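Local coordinates for DUF2235 domain-containing protein (Pseudomonas aeruginosa, PDB 4O5P), which probably hydrolyses phospholipids as the Tle1 effector of a type VI secretion system, at residues A580-A583 and H584-G588; E619-E622 and Y623-H627. One frame throughout, in Å; residues are numbered along the deposited sequence.

How the contacts relate
Contact 1 (580-588) takes in the last turns of helix 571-587 and the glycine after it; contact 2 (619-627) lies on helix 616-637. Their centres are about 14 Å apart. Both belong to the Tle1-like C-terminal family region. Contact 1 is partly buried, with His-584 and Lys-587 exposed, whereas contact 2 is mostly buried, Glu-621 being its exposed residue. Asp-585 O meets Tyr-623 OH and Tyr-586 O meets His-627 NE2, each at 2.7 Å and probably a hydrogen bond. Phe-682 packs against Phe-582 and Tyr-623. Both rest on helical backbone bonds; contact 1 adds a near-parallel aromatic pair and a bridging water, contact 2 a serine hydroxyl turned to a carbonyl and an isoleucine beside another.

Contact 1 of 2, residues A580-A583 and H584-G588; sequences AEFA and HDYKG
Phe-582 and Tyr-586 lie one turn apart at the C-terminal end of the alpha-helix 571-587, side by side and pointing the same way. The backbone bonds are regular i to i+4 helical ones. His-584 N donates to Ala-580 O, and the N-H of Asp-585 reaches Glu-581 O almost straight, at 2.9 Å and 177°. Tyr-586 N and Lys-587 N reach the carbonyls of Phe-582 and Ala-583 at more bent angles, near 150°. Gly-588, with positive phi, leaves the helix, though its N still donates to His-584 O at 3.0 Å.

The polar side chains gather on another side of the helix. A water donates to Asp-585 OD1 at 2.6 Å and lies 3.2 Å from His-584 ND1, bridging two adjacent side chains; its further bond to Glu-581 O, at 3.4 Å, is weak. The Asp-585 carboxylate is therefore held at both oxygens, since OD2 is hydrogen-bonded to Thr-679 OG1. Glu-581 points its carboxylate elsewhere, to a salt bridge between OE1 and Arg-663.

Aromatic packing makes up the third part. Matching first and second torsions, with CG anti to the backbone N in both residues, leave the two ring planes almost parallel. They are slid so far apart, with the Phe-582 and Tyr-586 centroids separated by 5.9 Å, that they hardly overlap. The Tyr-586 ring stacks instead on His-627, its OH bonded to Ser-631 OG, while Phe-582 packs against Arg-484 and Ile-485 of helix 469-487. Within the turn, the apolar touch comes from the methylene of Tyr-586: its CB sits over one face of the Phe-582 ring, displaced toward the rim, 4.1 Å from CE2.

Contact 2 of 2, residues E619-E622 and Y623-H627; sequences EAEE and YSQIH
Ile-626 and Glu-622 meet one turn apart on the alpha-helix 616-637, where the isoleucine lays CG1, beside its own backbone N, along the glutamate carbonyl oxygen, its chain extended to CD1. Ile-626 N donates to Glu-622 O at 2.9 Å, and the same oxygen has Ile-626 CG1 at 3.3 Å and CD1 at 3.6 Å; aliphatic carbon thus flanks an oxygen that already accepts the helical bond. The remaining i to i+4 bonds, Tyr-623 N to Glu-619 O, Ser-624 N to Ala-620 O and Gln-625 N to Glu-621 O, are equally regular. Ala-620 O receives two donors from Ser-624: the backbone N at 3.0 Å and, more weakly, OG at 3.4 Å. With OG beside its own backbone N, the buried hydroxyl turns back along the helix to that carbonyl.

The looser side holds Glu-621, the exposed residue of the contact, and Gln-625. A first torsion of 148°, well off a staggered value, and a bend at chi2 (65°) fold the carboxylate back toward the next turn. There Glu-621 OE2 lies 3.8 Å from Gln-625 CB. The glutamate and glutamine side chains pass at a slant, the flat carboxylate turned nearly at right angles to the flat amide.

The other two carboxylates have partners beyond the segment: Glu-619 forms salt bridges with Arg-683 and Arg-722, Glu-622 one with Lys-695 and a hydrogen bond from Tyr-684 N. Tyr-623 packs against Phe-678 and Leu-729. The helix follows strand 609-614, and Ile-626 sets it against Thr-477 and Thr-481 of helix 469-487.

Contact 1 of 2, residues A580-A583 and H584-G588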
loop_
_atom_site.group_PDB
_atom_site.type_symbol
_atom_site.label_atom_id
_atom_site.label_comp_id
_atom_site.label_asym_id
_atom_site.label_seq_id
_atom_site.Cartn_x
_atom_site.Cartn_y
_atom_site.Cartn_z
ATOM N N ALA A 580 21.654 7.026 -15.618
ATOM C CA ALA A 580 21.803 7.242 -17.058
ATOM C C ALA A 580 20.461 7.653 -17.670
ATOM O O ALA A 580 20.412 8.481 -18.611
ATOM C CB ALA A 580 22.364 6.003 -17.746
ATOM N N GLU A 581 19.381 7.064 -17.136
ATOM C CA GLU A 581 18.022 7.422 -17.551
ATOM C C GLU A 581 17.686 8.876 -17.259
ATOM O O GLU A 581 17.327 9.631 -18.173
ATOM C CB GLU A 581 16.978 6.504 -16.901
ATOM C CG GLU A 581 16.980 5.114 -17.476
ATOM C CD GLU A 581 15.879 4.267 -16.921
ATOM O OE1 GLU A 581 15.410 4.552 -15.809
ATOM O OE2 GLU A 581 15.486 3.303 -17.595
ATOM N N PHE A 582 17.789 9.262 -15.987
ATOM C CA PHE A 582 17.592 10.650 -15.599
ATOM C C PHE A 582 18.413 11.594 -16.464
ATOM O O PHE A 582 17.897 12.600 -16.951
ATOM C CB PHE A 582 17.957 10.894 -14.137
ATOM C CG PHE A 582 17.810 12.328 -13.734
ATOM C CD1 PHE A 582 16.571 12.831 -13.380
ATOM C CD2 PHE A 582 18.895 13.186 -13.752
ATOM C CE1 PHE A 582 16.431 14.157 -13.035
ATOM C CE2 PHE A 582 18.755 14.519 -13.405
ATOM C CZ PHE A 582 17.525 15.006 -13.051
ATOM N N ALA A 583 19.691 11.271 -16.655
ATOM C CA ALA A 583 20.567 12.121 -17.468
ATOM C C ALA A 583 20.018 12.311 -18.883
ATOM O O ALA A 583 19.915 13.445 -19.369
ATOM C CB ALA A 583 21.980 11.545 -17.504
ATOM N N HIS A 584 19.678 11.198 -19.539
ATOM C CA HIS A 584 19.072 11.258 -20.870
ATOM C C HIS A 584 17.823 12.149 -20.902
ATOM O O HIS A 584 17.715 13.064 -21.746
ATOM C CB HIS A 584 18.711 9.854 -21.359
ATOM C CG HIS A 584 18.125 9.831 -22.739
ATOM N ND1 HIS A 584 16.785 9.608 -22.974
ATOM C CD2 HIS A 584 18.692 10.025 -23.953
ATOM C CE1 HIS A 584 16.556 9.648 -24.274
ATOM N NE2 HIS A 584 17.694 9.908 -24.891
ATOM N N ASP A 585 16.885 11.883 -19.992
ATOM C CA ASP A 585 15.653 12.669 -19.924
ATOM C C ASP A 585 15.945 14.157 -19.732
ATOM O O ASP A 585 15.302 15.020 -20.337
ATOM C CB ASP A 585 14.759 12.192 -18.766
ATOM C CG ASP A 585 14.142 10.827 -19.014
ATOM O OD1 ASP A 585 14.263 10.304 -20.144
ATOM O OD2 ASP A 585 13.531 10.273 -18.071
ATOM N N TYR A 586 16.909 14.467 -18.878
ATOM C CA TYR A 586 17.129 15.860 -18.508
ATOM C C TYR A 586 17.855 16.603 -19.634
ATOM O O TYR A 586 17.640 17.797 -19.825
ATOM C CB TYR A 586 17.905 15.953 -17.191
ATOM C CG TYR A 586 18.249 17.374 -16.791
ATOM C CD1 TYR A 586 17.298 18.202 -16.208
ATOM C CD2 TYR A 586 19.517 17.881 -17.003
ATOM C CE1 TYR A 586 17.604 19.510 -15.843
ATOM C CE2 TYR A 586 19.838 19.180 -16.642
ATOM C CZ TYR A 586 18.887 19.986 -16.066
ATOM O OH TYR A 586 19.232 21.271 -15.721
ATOM N N LYS A 587 18.692 15.897 -20.387
ATOM C CA LYS A 587 19.419 16.532 -21.497
ATOM C C LYS A 587 18.462 16.787 -22.663
ATOM O O LYS A 587 18.534 17.821 -23.326
ATOM C CB LYS A 587 20.609 15.675 -21.954
ATOM C CG LYS A 587 21.555 16.405 -22.944
ATOM C CD LYS A 587 22.579 15.467 -23.580
ATOM C CE LYS A 587 23.874 15.375 -22.771
ATOM N NZ LYS A 587 23.668 14.791 -21.396
ATOM N N GLY A 588 17.537 15.852 -22.880
ATOM C CA GLY A 588 16.557 15.987 -23.941
ATOM C C GLY A 588 17.112 15.879 -25.354
ATOM O O GLY A 588 16.550 16.453 -26.285
HETATM O O HOH W 1 15.525 8.002 -20.489
#

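Contact 2 of 2, residues E619-E622 and Y623-H627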
loop_
_atom_site.group_PDB
_atom_site.type_symbol
_atom_site.label_atom_id
_atom_site.label_comp_id
_atom_site.label_asym_id
_atom_site.label_seq_id
_atom_site.Cartn_x
_atom_site.Cartn_y
_atom_site.Cartn_z
ATOM N N GLU A 619 1.342 15.756 -19.808
ATOM C CA GLU A 619 2.611 15.072 -19.611
ATOM C C GLU A 619 3.767 15.973 -20.068
ATOM O O GLU A 619 4.827 16.064 -19.406
ATOM C CB GLU A 619 2.604 13.763 -20.432
ATOM C CG GLU A 619 3.735 12.820 -20.097
ATOM C CD GLU A 619 3.634 11.488 -20.812
ATOM O OE1 GLU A 619 2.815 11.370 -21.750
ATOM O OE2 GLU A 619 4.398 10.569 -20.452
ATOM N N ALA A 620 3.557 16.635 -21.207
ATOM C CA ALA A 620 4.538 17.597 -21.721
ATOM C C ALA A 620 4.712 18.739 -20.720
ATOM O O ALA A 620 5.833 19.113 -20.373
ATOM C CB ALA A 620 4.110 18.142 -23.106
ATOM N N GLU A 621 3.608 19.282 -20.224
ATOM C CA GLU A 621 3.754 20.410 -19.314
ATOM C C GLU A 621 4.383 19.995 -17.985
ATOM O O GLU A 621 5.170 20.752 -17.420
ATOM C CB GLU A 621 2.440 21.180 -19.133
ATOM C CG GLU A 621 2.233 21.828 -17.754
ATOM C CD GLU A 621 3.221 22.939 -17.395
ATOM O OE1 GLU A 621 4.135 23.263 -18.191
ATOM O OE2 GLU A 621 3.079 23.502 -16.280
ATOM N N GLU A 622 4.082 18.784 -17.510
ATOM C CA GLU A 622 4.685 18.309 -16.277
ATOM C C GLU A 622 6.190 18.218 -16.472
ATOM O O GLU A 622 6.961 18.660 -15.612
ATOM C CB GLU A 622 4.106 16.937 -15.838
ATOM C CG GLU A 622 2.674 17.005 -15.258
ATOM C CD GLU A 622 2.213 15.699 -14.594
ATOM O OE1 GLU A 622 3.000 14.729 -14.494
ATOM O OE2 GLU A 622 1.046 15.638 -14.150
ATOM N N TYR A 623 6.600 17.616 -17.592
ATOM C CA TYR A 623 8.024 17.495 -17.895
ATOM C C TYR A 623 8.663 18.868 -17.828
ATOM O O TYR A 623 9.712 19.047 -17.204
ATOM C CB TYR A 623 8.264 16.886 -19.287
ATOM C CG TYR A 623 9.726 16.924 -19.713
ATOM C CD1 TYR A 623 10.290 18.089 -20.249
ATOM C CD2 TYR A 623 10.536 15.801 -19.604
ATOM C CE1 TYR A 623 11.611 18.144 -20.620
ATOM C CE2 TYR A 623 11.875 15.842 -19.994
ATOM C CZ TYR A 623 12.401 17.024 -20.500
ATOM O OH TYR A 623 13.733 17.108 -20.897
ATOM N N SER A 624 8.042 19.842 -18.490
ATOM C CA SER A 624 8.639 21.167 -18.542
ATOM C C SER A 624 8.690 21.890 -17.199
ATOM O O SER A 624 9.689 22.527 -16.871
ATOM C CB SER A 624 7.966 22.030 -19.620
ATOM O OG SER A 624 8.227 21.485 -20.913
ATOM N N GLN A 625 7.628 21.807 -16.418
ATOM C CA GLN A 625 7.640 22.441 -15.100
ATOM C C GLN A 625 8.713 21.797 -14.207
ATOM O O GLN A 625 9.443 22.493 -13.502
ATOM C CB GLN A 625 6.255 22.347 -14.456
ATOM C CG GLN A 625 6.065 23.209 -13.202
ATOM C CD GLN A 625 4.615 23.251 -12.772
ATOM O OE1 GLN A 625 3.822 24.051 -13.279
ATOM N NE2 GLN A 625 4.249 22.365 -11.855
ATOM N N ILE A 626 8.816 20.471 -14.249
ATOM C CA ILE A 626 9.810 19.783 -13.438
ATOM C C ILE A 626 11.225 20.183 -13.880
ATOM O O ILE A 626 12.084 20.464 -13.051
ATOM C CB ILE A 626 9.622 18.257 -13.495
ATOM C CG1 ILE A 626 8.362 17.858 -12.717
ATOM C CG2 ILE A 626 10.823 17.519 -12.872
ATOM C CD1 ILE A 626 7.914 16.416 -12.955
ATOM N N HIS A 627 11.447 20.218 -15.184
ATOM C CA HIS A 627 12.748 20.597 -15.714
ATOM C C HIS A 627 13.126 22.011 -15.272
ATOM O O HIS A 627 14.218 22.230 -14.744
ATOM C CB HIS A 627 12.731 20.486 -17.233
ATOM C CG HIS A 627 14.081 20.310 -17.841
ATOM N ND1 HIS A 627 14.964 21.355 -18.004
ATOM C CD2 HIS A 627 14.689 19.215 -18.358
ATOM C CE1 HIS A 627 16.062 20.909 -18.591
ATOM N NE2 HIS A 627 15.921 19.616 -18.819
#